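Local coordinates for NAD-dependent aldehyde dehydrogenase (Burkholderia multivorans, PDB 5UJU), which probably oxidises aldehydes to carboxylic acids with NAD+ as the electron acceptor, as in other members of the aldehyde dehydrogenase family, at residues A[324-329]-A[337-342]; A[333-338]-A[489-494]; A[500-505]-A[512-517]. One frame throughout, in Å; residues are numbered along the deposited sequence. Where two conformers were deposited one is given.

Contact 1 of 3, residues A[324-329]-A[337-342]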
loop_
_atom_site.group_PDB
_atom_site.type_symbol
_atom_site.label_atom_id
_atom_site.label_comp_id
_atom_site.label_asym_id
_atom_site.label_seq_id
_atom_site.Cartn_x
_atom_site.Cartn_y
_atom_site.Cartn_z
ATOM N N ILE A 324 -28.633 6.255 -8.134
ATOM C CA ILE A 324 -29.037 7.628 -8.418
ATOM C C ILE A 324 -30.094 8.028 -7.394
ATOM O O ILE A 324 -31.057 7.287 -7.176
ATOM C CB ILE A 324 -29.602 7.796 -9.841
ATOM C CG1 ILE A 324 -28.593 7.374 -10.910
ATOM C CG2 ILE A 324 -29.997 9.238 -10.081
ATOM C CD1 ILE A 324 -29.166 7.500 -12.322
ATOM N N VAL A 325 -29.918 9.194 -6.777
ATOM C CA VAL A 325 -30.898 9.764 -5.859
ATOM C C VAL A 325 -31.532 10.956 -6.558
ATOM O O VAL A 325 -30.840 11.929 -6.888
ATOM C CB VAL A 325 -30.262 10.181 -4.523
ATOM C CG1 VAL A 325 -31.282 10.964 -3.690
ATOM C CG2 VAL A 325 -29.778 8.953 -3.733
ATOM N N ILE A 326 -32.841 10.882 -6.801
ATOM C CA ILE A 326 -33.579 11.966 -7.443
ATOM C C ILE A 326 -34.411 12.674 -6.381
ATOM O O ILE A 326 -35.359 12.105 -5.823
ATOM C CB ILE A 326 -34.462 11.480 -8.601
ATOM C CG1 ILE A 326 -33.606 10.794 -9.674
ATOM C CG2 ILE A 326 -35.191 12.670 -9.190
ATOM C CD1 ILE A 326 -34.369 10.387 -10.930
ATOM N N ASP A 327 -34.054 13.923 -6.110
ATOM C CA ASP A 327 -34.753 14.756 -5.141
ATOM C C ASP A 327 -35.562 15.863 -5.785
ATOM O O ASP A 327 -36.699 16.126 -5.363
ATOM C CB ASP A 327 -33.753 15.393 -4.168
ATOM C CG ASP A 327 -34.405 16.448 -3.284
ATOM O OD1 ASP A 327 -35.129 16.052 -2.347
ATOM O OD2 ASP A 327 -34.232 17.665 -3.553
ATOM N N SER A 328 -34.981 16.544 -6.770
ATOM C CA SER A 328 -35.590 17.702 -7.421
ATOM C C SER A 328 -34.720 18.076 -8.612
ATOM O O SER A 328 -33.551 17.691 -8.682
ATOM C CB SER A 328 -35.730 18.879 -6.444
ATOM O OG SER A 328 -34.543 19.054 -5.660
ATOM N N THR A 329 -35.304 18.801 -9.563
ATOM C CA THR A 329 -34.540 19.183 -10.740
ATOM C C THR A 329 -35.141 20.453 -11.329
ATOM O O THR A 329 -36.306 20.781 -11.099
ATOM C CB THR A 329 -34.495 18.040 -11.777
ATOM O OG1 THR A 329 -33.552 18.343 -12.821
ATOM C CG2 THR A 329 -35.863 17.815 -12.383
ATOM N N LYS A 337 -33.341 12.418 -19.783
ATOM C CA LYS A 337 -32.567 12.027 -20.955
ATOM C C LYS A 337 -31.142 11.644 -20.565
ATOM O O LYS A 337 -30.587 10.672 -21.096
ATOM C CB LYS A 337 -32.566 13.157 -21.986
ATOM C CG LYS A 337 -32.069 12.742 -23.366
ATOM C CD LYS A 337 -32.085 13.901 -24.355
ATOM C CE LYS A 337 -32.291 13.380 -25.781
ATOM N NZ LYS A 337 -31.507 14.116 -26.814
ATOM N N ASN A 338 -30.533 12.399 -19.650
ATOM C CA ASN A 338 -29.177 12.079 -19.215
ATOM C C ASN A 338 -29.141 10.721 -18.523
ATOM O O ASN A 338 -28.267 9.893 -18.797
ATOM C CB ASN A 338 -28.652 13.177 -18.291
ATOM C CG ASN A 338 -27.259 12.864 -17.750
ATOM O OD1 ASN A 338 -27.107 12.059 -16.827
ATOM N ND2 ASN A 338 -26.242 13.527 -18.302
ATOM N N ILE A 339 -30.091 10.476 -17.620
ATOM C CA ILE A 339 -30.166 9.168 -16.979
ATOM C C ILE A 339 -30.376 8.080 -18.020
ATOM O O ILE A 339 -29.773 6.998 -17.946
ATOM C CB ILE A 339 -31.288 9.164 -15.923
ATOM C CG1 ILE A 339 -30.867 9.998 -14.710
ATOM C CG2 ILE A 339 -31.674 7.733 -15.549
ATOM C CD1 ILE A 339 -31.999 10.234 -13.720
ATOM N N ALA A 340 -31.216 8.354 -19.020
ATOM C CA ALA A 340 -31.500 7.370 -20.061
ATOM C C ALA A 340 -30.240 7.001 -20.848
ATOM O O ALA A 340 -30.010 5.824 -21.151
ATOM C CB ALA A 340 -32.560 7.911 -21.009
ATOM N N PHE A 341 -29.446 8.002 -21.243
ATOM C CA PHE A 341 -28.174 7.709 -21.901
ATOM C C PHE A 341 -27.301 6.841 -21.013
ATOM O O PHE A 341 -26.614 5.932 -21.497
ATOM C CB PHE A 341 -27.427 9.002 -22.231
ATOM C CG PHE A 341 -27.649 9.503 -23.617
ATOM C CD1 PHE A 341 -27.182 8.785 -24.709
ATOM C CD2 PHE A 341 -28.303 10.714 -23.834
ATOM C CE1 PHE A 341 -27.388 9.249 -25.998
ATOM C CE2 PHE A 341 -28.512 11.191 -25.121
ATOM C CZ PHE A 341 -28.055 10.456 -26.207
ATOM N N SER A 342 -27.298 7.124 -19.707
ATOM C CA SER A 342 -26.453 6.381 -18.777
ATOM C C SER A 342 -26.877 4.931 -18.678
ATOM O O SER A 342 -26.033 4.048 -18.465
ATOM C CB SER A 342 -26.489 7.036 -17.397
ATOM O OG SER A 342 -26.152 8.402 -17.512
#
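Ile-339, on helix 332-344, meets Ile-324 and Ile-326 of strand 323-326 in an apolar contact between the helix and first strand of a beta-alpha-beta unit of the aldehyde dehydrogenase fold, completed by parallel strand 356-360. After the short strand 328-329 the chain turns into the helix, which lies back against strand 323-326. Of the three isoleucines, Ile-339 gives up the largest area and Ile-324 the next. Ile-324 and Ile-326 are two apart on the strand and present their side chains on the same face. Both meet Ile-339 tip to tip. CD1 of Ile-324 lies 3.9 Å from CG1 of Ile-339 and 4.1 Å from its CG2, so this one methyl sits against both branches of the helix residue. Further along the strand, Ile-326 uses CD1 alone. In Ile-339 the CG1 branch stands opposite the carbonyl carbon (chi1 -72°) and the chain is then extended (chi2 171°), which carries CD1 out to the strand. Both strand isoleucines have the same extended shape, and all three residues are buried. Ile-357 of strand 356-360 touches all three, and Tyr-491 of strand 487-491 also packs on Ile-324 and Ile-339, so the neighbouring strands complete the apolar layer. On the helix, Asn-338 O accepts from both Ser-342 N and Ser-342 OG, the hydroxyl at 2.9 Å and the two donors on opposite faces of the carbonyl plane. The closest approach across the contact is between two methyls, Ile-326 CD1 and Ile-339 CD1, at 3.7 Å.

Contact 2 of 3, residues A[333-338]-A[489-494]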
loop_
_atom_site.group_PDB
_atom_site.type_symbol
_atom_site.label_atom_id
_atom_site.label_comp_id
_atom_site.label_asym_id
_atom_site.label_seq_id
_atom_site.Cartn_x
_atom_site.Cartn_y
_atom_site.Cartn_z
ATOM N N LYS A 333 -37.033 16.842 -18.097
ATOM C CA LYS A 333 -36.765 16.198 -19.377
ATOM C C LYS A 333 -35.268 16.049 -19.607
ATOM O O LYS A 333 -34.808 15.005 -20.082
ATOM C CB LYS A 333 -37.407 16.991 -20.517
ATOM N N ALA A 334 -34.491 17.077 -19.256
ATOM C CA ALA A 334 -33.044 16.997 -19.422
ATOM C C ALA A 334 -32.437 15.956 -18.489
ATOM O O ALA A 334 -31.532 15.212 -18.887
ATOM C CB ALA A 334 -32.404 18.365 -19.186
ATOM N N ALA A 335 -32.894 15.917 -17.234
ATOM C CA ALA A 335 -32.376 14.929 -16.297
ATOM C C ALA A 335 -32.732 13.517 -16.742
ATOM O O ALA A 335 -31.893 12.613 -16.683
ATOM C CB ALA A 335 -32.911 15.209 -14.895
ATOM N N ALA A 336 -33.978 13.311 -17.184
ATOM C CA ALA A 336 -34.408 11.987 -17.623
ATOM C C ALA A 336 -33.605 11.519 -18.833
ATOM O O ALA A 336 -33.213 10.352 -18.913
ATOM C CB ALA A 336 -35.905 12.001 -17.943
ATOM N N LYS A 337 -33.341 12.418 -19.783
ATOM C CA LYS A 337 -32.567 12.027 -20.955
ATOM C C LYS A 337 -31.142 11.644 -20.565
ATOM O O LYS A 337 -30.587 10.672 -21.096
ATOM C CB LYS A 337 -32.566 13.157 -21.986
ATOM C CG LYS A 337 -32.069 12.742 -23.366
ATOM C CD LYS A 337 -32.085 13.901 -24.355
ATOM C CE LYS A 337 -32.291 13.380 -25.781
ATOM N NZ LYS A 337 -31.507 14.116 -26.814
ATOM N N ASN A 338 -30.533 12.399 -19.650
ATOM C CA ASN A 338 -29.177 12.079 -19.215
ATOM C C ASN A 338 -29.141 10.721 -18.523
ATOM O O ASN A 338 -28.267 9.893 -18.797
ATOM C CB ASN A 338 -28.652 13.177 -18.291
ATOM C CG ASN A 338 -27.259 12.864 -17.750
ATOM O OD1 ASN A 338 -27.107 12.059 -16.827
ATOM N ND2 ASN A 338 -26.242 13.527 -18.302
ATOM N N SER A 489 -24.951 9.302 -7.960
ATOM C CA SER A 489 -25.421 10.464 -8.707
ATOM C C SER A 489 -26.630 11.055 -7.990
ATOM O O SER A 489 -27.529 10.316 -7.576
ATOM C CB SER A 489 -25.785 10.058 -10.148
ATOM O OG SER A 489 -26.183 11.162 -10.947
ATOM N N VAL A 490 -26.660 12.376 -7.835
ATOM C CA VAL A 490 -27.757 13.023 -7.126
ATOM C C VAL A 490 -28.319 14.161 -7.971
ATOM O O VAL A 490 -27.572 14.922 -8.596
ATOM C CB VAL A 490 -27.324 13.528 -5.729
ATOM C CG1 VAL A 490 -26.228 14.577 -5.839
ATOM C CG2 VAL A 490 -28.538 14.083 -4.944
ATOM N N TYR A 491 -29.644 14.281 -7.971
ATOM C CA TYR A 491 -30.367 15.371 -8.619
ATOM C C TYR A 491 -31.130 16.106 -7.531
ATOM O O TYR A 491 -32.024 15.527 -6.899
ATOM C CB TYR A 491 -31.325 14.851 -9.692
ATOM C CG TYR A 491 -30.617 14.281 -10.881
ATOM C CD1 TYR A 491 -30.347 15.071 -11.992
ATOM C CD2 TYR A 491 -30.183 12.955 -10.887
ATOM C CE1 TYR A 491 -29.672 14.551 -13.089
ATOM C CE2 TYR A 491 -29.501 12.425 -11.977
ATOM C CZ TYR A 491 -29.253 13.229 -13.075
ATOM O OH TYR A 491 -28.591 12.718 -14.166
ATOM N N SER A 492 -30.762 17.364 -7.295
ATOM C CA SER A 492 -31.476 18.203 -6.341
ATOM C C SER A 492 -31.179 19.664 -6.632
ATOM O O SER A 492 -30.056 20.011 -7.003
ATOM C CB SER A 492 -31.091 17.877 -4.895
ATOM O OG SER A 492 -31.803 18.718 -3.999
ATOM N N THR A 493 -32.187 20.519 -6.455
ATOM C CA THR A 493 -31.975 21.959 -6.486
ATOM C C THR A 493 -31.814 22.552 -5.091
ATOM O O THR A 493 -31.759 23.778 -4.953
ATOM C CB THR A 493 -33.135 22.653 -7.196
ATOM O OG1 THR A 493 -34.334 22.438 -6.443
ATOM C CG2 THR A 493 -33.308 22.084 -8.612
ATOM N N ALA A 494 -31.713 21.717 -4.059
ATOM C CA ALA A 494 -31.673 22.174 -2.674
ATOM C C ALA A 494 -30.260 22.006 -2.135
ATOM O O ALA A 494 -29.698 20.909 -2.204
ATOM C CB ALA A 494 -32.669 21.400 -1.813
#
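Tyr-491, in strand 487-491, points its ring at helix 332-344 and is met there by Ala-335 and Asn-338, one helical turn apart. This is helix-on-sheet packing in the aldehyde dehydrogenase fold, but the two elements are about 150 residues apart in the chain. The ring leaves the strand with CG opposite the carbonyl carbon (chi1 -69°), which takes its outer end to the helix. The methyl of Ala-335 approaches the ring obliquely, 3.8 Å from CE1 and 3.9 Å from CD1. Farther out, the side-chain amide of Asn-338 lies at the hydroxyl end, with OD1 near the ring plane and the amide and ring planes 67° apart. OD1 of Asn-338 is 3.1 Å from OH of Tyr-491, but the angle is too poor for a hydrogen bond. The polar ends are held by the loop after strand 511-514 instead: Tyr-491 OH bonds to Leu-516 O, and Asn-338 ND2 to the carbonyls of Gly-518 and Val-520. These bonds probably hold the buried phenol and amide in place, and they tie helix, strand and loop together. Beyond the ring, where the strand has ended, Ser-492 forms an ST turn leading into helix 495-508: its OG accepts from Ala-494 N at 3.0 Å, with an N-H...O angle of 161°.

Contact 3 of 3, residues A[500-505]-A[512-517]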
loop_
_atom_site.group_PDB
_atom_site.type_symbol
_atom_site.label_atom_id
_atom_site.label_comp_id
_atom_site.label_asym_id
_atom_site.label_seq_id
_atom_site.Cartn_x
_atom_site.Cartn_y
_atom_site.Cartn_z
ATOM N N ALA A 500 -26.159 16.815 2.082
ATOM C CA ALA A 500 -26.394 15.454 2.550
ATOM C C ALA A 500 -25.844 14.424 1.570
ATOM O O ALA A 500 -25.386 13.353 1.988
ATOM C CB ALA A 500 -27.892 15.230 2.785
ATOM N N ALA A 501 -25.860 14.727 0.270
ATOM C CA ALA A 501 -25.318 13.775 -0.689
ATOM C C ALA A 501 -23.801 13.662 -0.548
ATOM O O ALA A 501 -23.254 12.565 -0.681
ATOM C CB ALA A 501 -25.725 14.140 -2.118
ATOM N N HIS A 502 -23.104 14.775 -0.257
ATOM C CA HIS A 502 -21.677 14.684 0.038
ATOM C C HIS A 502 -21.433 13.777 1.242
ATOM O O HIS A 502 -20.498 12.966 1.241
ATOM C CB HIS A 502 -21.091 16.085 0.275
ATOM C CG HIS A 502 -20.818 16.862 -0.983
ATOM N ND1 HIS A 502 -21.688 17.812 -1.482
ATOM C CD2 HIS A 502 -19.762 16.845 -1.831
ATOM C CE1 HIS A 502 -21.186 18.338 -2.585
ATOM N NE2 HIS A 502 -20.019 17.764 -2.823
ATOM N N GLU A 503 -22.275 13.904 2.278
ATOM C CA GLU A 503 -22.137 13.057 3.460
ATOM C C GLU A 503 -22.355 11.593 3.104
ATOM O O GLU A 503 -21.652 10.708 3.610
ATOM C CB GLU A 503 -23.128 13.490 4.546
ATOM C CG GLU A 503 -22.773 14.798 5.223
ATOM C CD GLU A 503 -21.408 14.764 5.879
ATOM O OE1 GLU A 503 -21.186 13.903 6.758
ATOM O OE2 GLU A 503 -20.554 15.601 5.512
ATOM N N ALA A 504 -23.329 11.323 2.231
ATOM C CA ALA A 504 -23.599 9.956 1.794
ATOM C C ALA A 504 -22.432 9.391 0.993
ATOM O O ALA A 504 -22.111 8.202 1.103
ATOM C CB ALA A 504 -24.894 9.913 0.972
ATOM N N ALA A 505 -21.795 10.222 0.169
ATOM C CA ALA A 505 -20.658 9.740 -0.607
ATOM C C ALA A 505 -19.479 9.397 0.296
ATOM O O ALA A 505 -18.797 8.384 0.081
ATOM C CB ALA A 505 -20.254 10.786 -1.643
ATOM N N LEU A 512 -19.095 11.111 -6.231
ATOM C CA LEU A 512 -20.398 11.758 -6.360
ATOM C C LEU A 512 -20.476 12.609 -7.623
ATOM O O LEU A 512 -19.583 13.421 -7.887
ATOM C CB LEU A 512 -20.677 12.634 -5.147
ATOM C CG LEU A 512 -22.030 13.351 -5.140
ATOM C CD1 LEU A 512 -23.164 12.351 -5.016
ATOM C CD2 LEU A 512 -22.080 14.370 -4.016
ATOM N N SER A 513 -21.563 12.448 -8.375
ATOM C CA SER A 513 -21.902 13.322 -9.491
ATOM C C SER A 513 -23.176 14.086 -9.154
ATOM O O SER A 513 -24.130 13.506 -8.620
ATOM C CB SER A 513 -22.079 12.509 -10.782
ATOM O OG SER A 513 -20.874 11.806 -11.119
ATOM N N ILE A 514 -23.195 15.385 -9.463
ATOM C CA ILE A 514 -24.265 16.287 -9.033
ATOM C C ILE A 514 -24.932 16.902 -10.258
ATOM O O ILE A 514 -24.255 17.525 -11.088
ATOM C CB ILE A 514 -23.731 17.388 -8.105
ATOM C CG1 ILE A 514 -23.084 16.772 -6.862
ATOM C CG2 ILE A 514 -24.861 18.326 -7.695
ATOM C CD1 ILE A 514 -21.957 17.615 -6.283
ATOM N N ASN A 515 -26.252 16.733 -10.362
ATOM C CA ASN A 515 -27.092 17.410 -11.364
ATOM C C ASN A 515 -26.552 17.242 -12.785
ATOM O O ASN A 515 -26.392 18.209 -13.533
ATOM C CB ASN A 515 -27.263 18.895 -11.020
ATOM C CG ASN A 515 -28.099 19.102 -9.778
ATOM O OD1 ASN A 515 -29.004 18.316 -9.505
ATOM N ND2 ASN A 515 -27.778 20.134 -8.996
ATOM N N LEU A 516 -26.274 15.998 -13.162
ATOM C CA LEU A 516 -25.851 15.698 -14.534
ATOM C C LEU A 516 -27.045 15.793 -15.482
ATOM O O LEU A 516 -27.803 14.834 -15.648
ATOM C CB LEU A 516 -25.205 14.320 -14.602
ATOM C CG LEU A 516 -23.937 14.081 -13.781
ATOM C CD1 LEU A 516 -23.397 12.691 -14.095
ATOM C CD2 LEU A 516 -22.873 15.166 -14.035
ATOM N N THR A 517 -27.220 16.953 -16.121
ATOM C CA THR A 517 -28.314 17.170 -17.063
ATOM C C THR A 517 -27.826 17.490 -18.471
ATOM O O THR A 517 -28.641 17.855 -19.329
ATOM C CB THR A 517 -29.232 18.300 -16.579
ATOM O OG1 THR A 517 -28.483 19.517 -16.507
ATOM C CG2 THR A 517 -29.805 17.984 -15.207
#
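Helix 500-505 and strand 512-514 run nearly antiparallel, at 161° between their N-to-C directions, with their axes 9.3 Å apart at closest approach and the backbones nearest at Ala-505 and Leu-512. They are the helix and second strand of the right-handed beta-alpha-beta crossover formed by strand 487-491, helix 495-508 and strand 511-514. Leu-512 is central. Its CG lies opposite the backbone N (chi1 -179°), and the CD2 branch reaches in between Ala-501 and His-502. There CD2 is 3.9 Å from both Ala-501 C and His-502 N, resting against the helix backbone. His-502 was modelled in two conformers; in the one described here, the same methyl sits over one face of the imidazole, 4.0 Å from the ring centroid and only 8° off the ring normal, a CH-pi contact almost centred on the ring. A turn later on the helix, CB of Ala-505 meets CB of Leu-512 at 4.0 Å. Ile-514, two residues along the same strand face, brings CD1 to within 3.8 Å of His-502 CE1 in that conformer. The side chains of His-502 and Ile-514 cross at about a right angle. Here too ND1 bonds to Ile-498 O one turn back in the helix, and NE2 to Ser-559 OG of the second subunit, which would orient the ring. Val-490 of strand 487-491 packs on Ala-501, Leu-512 and Ile-514, while Leu-473 of helix 469-483 touches Ala-501. Strand 511-514 is the outermost of its sheet within this chain, but residues 512-514 pair in parallel with a strand of the second subunit, so the sheet continues across the dimer interface and helix 495-508 packs beside that junction.

In the fold
The three contacts lie on one mixed sheet, in which strands 323-326, 487-491 and 511-514 are consecutive neighbours. Contacts 1 and 2, with centres about 4 Å apart, share helix 332-344, which packs on both of the first two strands. Contact 3 lies about 11 to 12 Å from their centres and sets helix 495-508 against the third strand. Along the chain, contacts 1 and 2 overlap at residues 337-338, and contact 2 closes before contact 3 opens. Hydrogen bonds join them, among them Asp-327 OD2 to Ser-492 OG and Val-490 O to Asn-515 N. Together they run from the interior of the sheet to its outermost strand within this chain, where the second subunit continues it.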